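Local structure of thin, isoform D (Drosophila melanogaster, 6XG7) at residues Y106-V118 with F129-W143. The protein is a muscle protein that probably acts as a zinc-binding RING-type ubiquitin ligase, its NHL-repeat beta-propeller, the part described here, being involved in protein-protein interaction. Numbering follows the deposited sequence.
Sequences YIIADRYNHRIQV and FGSQGTADGKFNYPW
His114 meets Tyr141 in two ways. The backbone N of Tyr141 donates to His114 ND1 over 3.0 Å at 155°, close to the imidazole plane. His114 CE1 carries the imidazole edge onto the phenol face, an edge-to-face pair with planes at 66°. The acceptor role of ND1 places the proton of a neutral ring on NE2. With CG beside the backbone N (chi1 -54°), the imidazole reaches the 129-143 loop, where Gln132 CG sits 3.8 Å from its centroid, over one face; Arg111 O lies over the opposite face. Without the imidazole, as with an alanine here, Tyr141 N would probably lose its acceptor and a gap would open between Gln132 and the tyrosine ring. Further along, Arg111 runs extended beside Trp143, its NE 3.4 Å from Trp143 CZ3, the guanidinium and indole planes well tilted from each other. At the other end, Ile116 and Phe129 form an antiparallel hydrogen-bonded pair within one blade, and Ile116 CB sits over the phenyl face, 3.7 Å from its centroid. Pro142 and Phe139 continue this apolar layer to Val155 of strand 153-157. Apolar packing and a histidine fixed by one directional bond and ring contacts thus join this blade to the next.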
# COMPACT_ATOMS: atom_id res chain seq x y z
N TYR A 106 -4.34 8.78 10.44
CA TYR A 106 -3.48 7.68 10.02
C TYR A 106 -4.15 6.35 10.35
O TYR A 106 -4.62 6.14 11.48
CB TYR A 106 -2.12 7.75 10.73
CG TYR A 106 -1.33 8.98 10.39
CD1 TYR A 106 -0.51 9.01 9.29
CD2 TYR A 106 -1.44 10.14 11.15
CE1 TYR A 106 0.20 10.15 8.96
CE2 TYR A 106 -0.74 11.29 10.82
CZ TYR A 106 0.09 11.28 9.72
OH TYR A 106 0.80 12.41 9.35
N ILE A 107 -4.21 5.48 9.36
CA ILE A 107 -4.78 4.14 9.50
C ILE A 107 -3.63 3.16 9.31
O ILE A 107 -3.01 3.13 8.24
CB ILE A 107 -5.88 3.87 8.46
CG1 ILE A 107 -6.80 5.09 8.25
CG2 ILE A 107 -6.61 2.59 8.79
CD1 ILE A 107 -7.53 5.53 9.46
N ILE A 108 -3.37 2.32 10.32
CA ILE A 108 -2.21 1.43 10.32
C ILE A 108 -2.67 -0.01 10.43
O ILE A 108 -3.46 -0.36 11.32
CB ILE A 108 -1.25 1.75 11.48
CG1 ILE A 108 -0.41 2.99 11.19
CG2 ILE A 108 -0.28 0.59 11.72
CD1 ILE A 108 -1.11 4.23 11.31
N ALA A 109 -2.15 -0.86 9.54
CA ALA A 109 -2.34 -2.30 9.66
C ALA A 109 -1.21 -2.85 10.53
O ALA A 109 -0.05 -2.92 10.10
CB ALA A 109 -2.36 -2.96 8.28
N ASP A 110 -1.56 -3.22 11.75
CA ASP A 110 -0.59 -3.60 12.78
C ASP A 110 -0.41 -5.12 12.71
O ASP A 110 -0.96 -5.88 13.49
CB ASP A 110 -1.10 -3.12 14.13
CG ASP A 110 -0.08 -3.23 15.22
OD1 ASP A 110 1.08 -3.60 14.93
OD2 ASP A 110 -0.46 -2.93 16.38
N ARG A 111 0.41 -5.54 11.75
CA ARG A 111 0.49 -6.91 11.25
C ARG A 111 0.49 -7.97 12.35
O ARG A 111 -0.38 -8.84 12.38
CB ARG A 111 1.74 -7.04 10.36
CG ARG A 111 1.99 -8.41 9.79
CD ARG A 111 3.36 -8.43 9.09
NE ARG A 111 3.81 -9.77 8.73
CZ ARG A 111 5.07 -10.08 8.42
NH1 ARG A 111 6.01 -9.15 8.44
NH2 ARG A 111 5.38 -11.33 8.09
N TYR A 112 1.51 -7.94 13.23
CA TYR A 112 1.68 -9.03 14.20
C TYR A 112 0.81 -8.87 15.44
O TYR A 112 0.76 -9.79 16.27
CB TYR A 112 3.15 -9.19 14.59
CG TYR A 112 4.05 -9.89 13.59
CD1 TYR A 112 3.60 -10.92 12.75
CD2 TYR A 112 5.39 -9.55 13.53
CE1 TYR A 112 4.48 -11.56 11.86
CE2 TYR A 112 6.25 -10.17 12.66
CZ TYR A 112 5.80 -11.17 11.83
OH TYR A 112 6.71 -11.76 10.99
N ASN A 113 0.10 -7.76 15.58
CA ASN A 113 -0.97 -7.65 16.55
C ASN A 113 -2.34 -7.93 15.96
O ASN A 113 -3.34 -7.87 16.68
CB ASN A 113 -0.95 -6.28 17.22
CG ASN A 113 0.26 -6.10 18.11
OD1 ASN A 113 0.65 -7.02 18.86
ND2 ASN A 113 0.85 -4.92 18.07
N HIS A 114 -2.41 -8.22 14.66
CA HIS A 114 -3.66 -8.62 14.01
C HIS A 114 -4.78 -7.64 14.31
O HIS A 114 -5.91 -8.01 14.66
CB HIS A 114 -4.03 -10.05 14.37
CG HIS A 114 -2.92 -11.01 14.07
ND1 HIS A 114 -2.75 -11.58 12.82
CD2 HIS A 114 -1.90 -11.44 14.84
CE1 HIS A 114 -1.67 -12.35 12.85
NE2 HIS A 114 -1.14 -12.28 14.06
N ARG A 115 -4.49 -6.36 14.09
CA ARG A 115 -5.45 -5.30 14.36
C ARG A 115 -5.14 -4.11 13.46
O ARG A 115 -4.05 -3.99 12.89
CB ARG A 115 -5.42 -4.88 15.84
CG ARG A 115 -4.12 -4.21 16.22
CD ARG A 115 -4.02 -3.90 17.71
NE ARG A 115 -2.72 -3.35 18.07
CZ ARG A 115 -2.37 -2.96 19.30
NH1 ARG A 115 -3.25 -3.01 20.29
NH2 ARG A 115 -1.14 -2.51 19.52
N ILE A 116 -6.11 -3.20 13.39
CA ILE A 116 -5.97 -1.89 12.77
C ILE A 116 -5.95 -0.85 13.87
O ILE A 116 -6.72 -0.95 14.84
CB ILE A 116 -7.16 -1.61 11.82
CG1 ILE A 116 -7.33 -2.71 10.76
CG2 ILE A 116 -7.00 -0.23 11.17
CD1 ILE A 116 -6.11 -3.00 9.95
N GLN A 117 -5.12 0.18 13.71
CA GLN A 117 -5.14 1.33 14.60
C GLN A 117 -5.41 2.61 13.81
O GLN A 117 -4.95 2.77 12.68
CB GLN A 117 -3.84 1.47 15.40
CG GLN A 117 -3.58 0.31 16.34
CD GLN A 117 -2.46 0.60 17.30
OE1 GLN A 117 -2.51 1.55 18.08
NE2 GLN A 117 -1.42 -0.22 17.24
N VAL A 118 -6.20 3.48 14.42
CA VAL A 118 -6.50 4.80 13.88
C VAL A 118 -5.90 5.84 14.82
O VAL A 118 -6.16 5.82 16.03
CB VAL A 118 -8.02 5.01 13.73
CG1 VAL A 118 -8.29 6.37 13.14
CG2 VAL A 118 -8.66 3.91 12.91
N PHE A 129 -9.06 -1.71 16.40
CA PHE A 129 -10.08 -2.72 16.21
C PHE A 129 -9.45 -3.95 15.59
O PHE A 129 -8.50 -3.86 14.80
CB PHE A 129 -11.30 -2.23 15.42
CG PHE A 129 -11.00 -1.75 14.01
CD1 PHE A 129 -10.65 -0.43 13.76
CD2 PHE A 129 -11.13 -2.60 12.93
CE1 PHE A 129 -10.42 0.02 12.46
CE2 PHE A 129 -10.91 -2.16 11.64
CZ PHE A 129 -10.55 -0.86 11.40
N GLY A 130 -9.99 -5.10 15.96
CA GLY A 130 -9.55 -6.37 15.44
C GLY A 130 -8.67 -7.13 16.42
O GLY A 130 -8.06 -6.57 17.33
N SER A 131 -8.65 -8.44 16.22
CA SER A 131 -7.73 -9.34 16.90
C SER A 131 -7.56 -10.55 15.99
O SER A 131 -8.20 -10.66 14.95
CB SER A 131 -8.24 -9.73 18.29
OG SER A 131 -9.49 -10.39 18.21
N GLN A 132 -6.68 -11.46 16.40
CA GLN A 132 -6.33 -12.58 15.54
C GLN A 132 -7.47 -13.59 15.44
O GLN A 132 -8.04 -14.00 16.45
CB GLN A 132 -5.05 -13.25 16.07
CG GLN A 132 -4.50 -14.30 15.14
CD GLN A 132 -4.98 -15.68 15.49
OE1 GLN A 132 -5.02 -16.04 16.66
NE2 GLN A 132 -5.35 -16.46 14.49
N GLY A 133 -7.79 -13.99 14.21
CA GLY A 133 -8.80 -15.00 14.00
C GLY A 133 -9.44 -14.88 12.63
O GLY A 133 -8.95 -14.18 11.74
N THR A 134 -10.54 -15.64 12.46
CA THR A 134 -11.25 -15.74 11.19
C THR A 134 -12.67 -15.19 11.24
O THR A 134 -13.29 -15.08 10.18
CB THR A 134 -11.31 -17.20 10.71
OG1 THR A 134 -11.90 -18.01 11.73
CG2 THR A 134 -9.90 -17.73 10.36
N ALA A 135 -13.21 -14.89 12.42
CA ALA A 135 -14.52 -14.27 12.51
C ALA A 135 -14.51 -12.91 11.78
O ALA A 135 -13.45 -12.33 11.51
CB ALA A 135 -14.92 -14.08 13.98
N ASP A 136 -15.70 -12.43 11.46
CA ASP A 136 -15.81 -11.09 10.89
C ASP A 136 -15.19 -10.09 11.85
O ASP A 136 -15.46 -10.12 13.05
CB ASP A 136 -17.27 -10.72 10.67
CG ASP A 136 -17.95 -11.54 9.61
OD1 ASP A 136 -17.28 -12.31 8.90
OD2 ASP A 136 -19.18 -11.41 9.50
N GLY A 137 -14.34 -9.21 11.32
CA GLY A 137 -13.66 -8.26 12.17
C GLY A 137 -12.41 -8.76 12.84
O GLY A 137 -11.78 -8.01 13.58
N LYS A 138 -12.03 -10.02 12.61
CA LYS A 138 -10.77 -10.56 13.06
C LYS A 138 -9.88 -10.82 11.85
O LYS A 138 -10.38 -11.00 10.74
CB LYS A 138 -11.00 -11.83 13.86
CG LYS A 138 -11.71 -11.58 15.19
CD LYS A 138 -11.66 -12.78 16.09
CE LYS A 138 -12.41 -12.49 17.38
NZ LYS A 138 -12.35 -13.66 18.29
N PHE A 139 -8.57 -10.81 12.08
CA PHE A 139 -7.59 -10.86 11.01
C PHE A 139 -6.57 -11.97 11.23
O PHE A 139 -6.26 -12.37 12.36
CB PHE A 139 -6.79 -9.56 10.91
CG PHE A 139 -7.63 -8.32 10.77
CD1 PHE A 139 -8.20 -8.01 9.56
CD2 PHE A 139 -7.83 -7.47 11.83
CE1 PHE A 139 -8.97 -6.86 9.40
CE2 PHE A 139 -8.59 -6.32 11.69
CZ PHE A 139 -9.17 -6.03 10.45
N ASN A 140 -5.99 -12.41 10.13
CA ASN A 140 -4.75 -13.18 10.16
C ASN A 140 -3.77 -12.43 9.26
O ASN A 140 -3.72 -12.66 8.05
CB ASN A 140 -4.93 -14.63 9.73
CG ASN A 140 -5.41 -15.52 10.85
OD1 ASN A 140 -4.79 -15.58 11.91
ND2 ASN A 140 -6.50 -16.22 10.62
N TYR A 141 -3.01 -11.54 9.88
CA TYR A 141 -1.96 -10.74 9.26
C TYR A 141 -2.56 -9.68 8.35
O TYR A 141 -2.45 -9.76 7.12
CB TYR A 141 -0.93 -11.58 8.51
CG TYR A 141 -0.37 -12.68 9.36
CD1 TYR A 141 0.64 -12.46 10.31
CD2 TYR A 141 -0.87 -13.97 9.26
CE1 TYR A 141 1.12 -13.48 11.11
CE2 TYR A 141 -0.41 -14.99 10.06
CZ TYR A 141 0.58 -14.75 10.97
OH TYR A 141 1.01 -15.80 11.74
N PRO A 142 -3.21 -8.66 8.91
CA PRO A 142 -3.64 -7.54 8.08
C PRO A 142 -2.42 -6.86 7.49
O PRO A 142 -1.42 -6.64 8.17
CB PRO A 142 -4.37 -6.63 9.07
CG PRO A 142 -3.69 -6.87 10.37
CD PRO A 142 -3.31 -8.34 10.35
N TRP A 143 -2.51 -6.53 6.20
CA TRP A 143 -1.35 -6.05 5.46
C TRP A 143 -1.67 -4.68 4.87
O TRP A 143 -1.52 -3.66 5.54
CB TRP A 143 -0.89 -7.09 4.43
CG TRP A 143 0.56 -6.89 4.04
CD1 TRP A 143 1.07 -5.90 3.24
CD2 TRP A 143 1.68 -7.68 4.45
NE1 TRP A 143 2.42 -6.03 3.13
CE2 TRP A 143 2.83 -7.11 3.86
CE3 TRP A 143 1.82 -8.80 5.26
CZ2 TRP A 143 4.11 -7.62 4.05
CZ3 TRP A 143 3.11 -9.33 5.44
CH2 TRP A 143 4.22 -8.74 4.83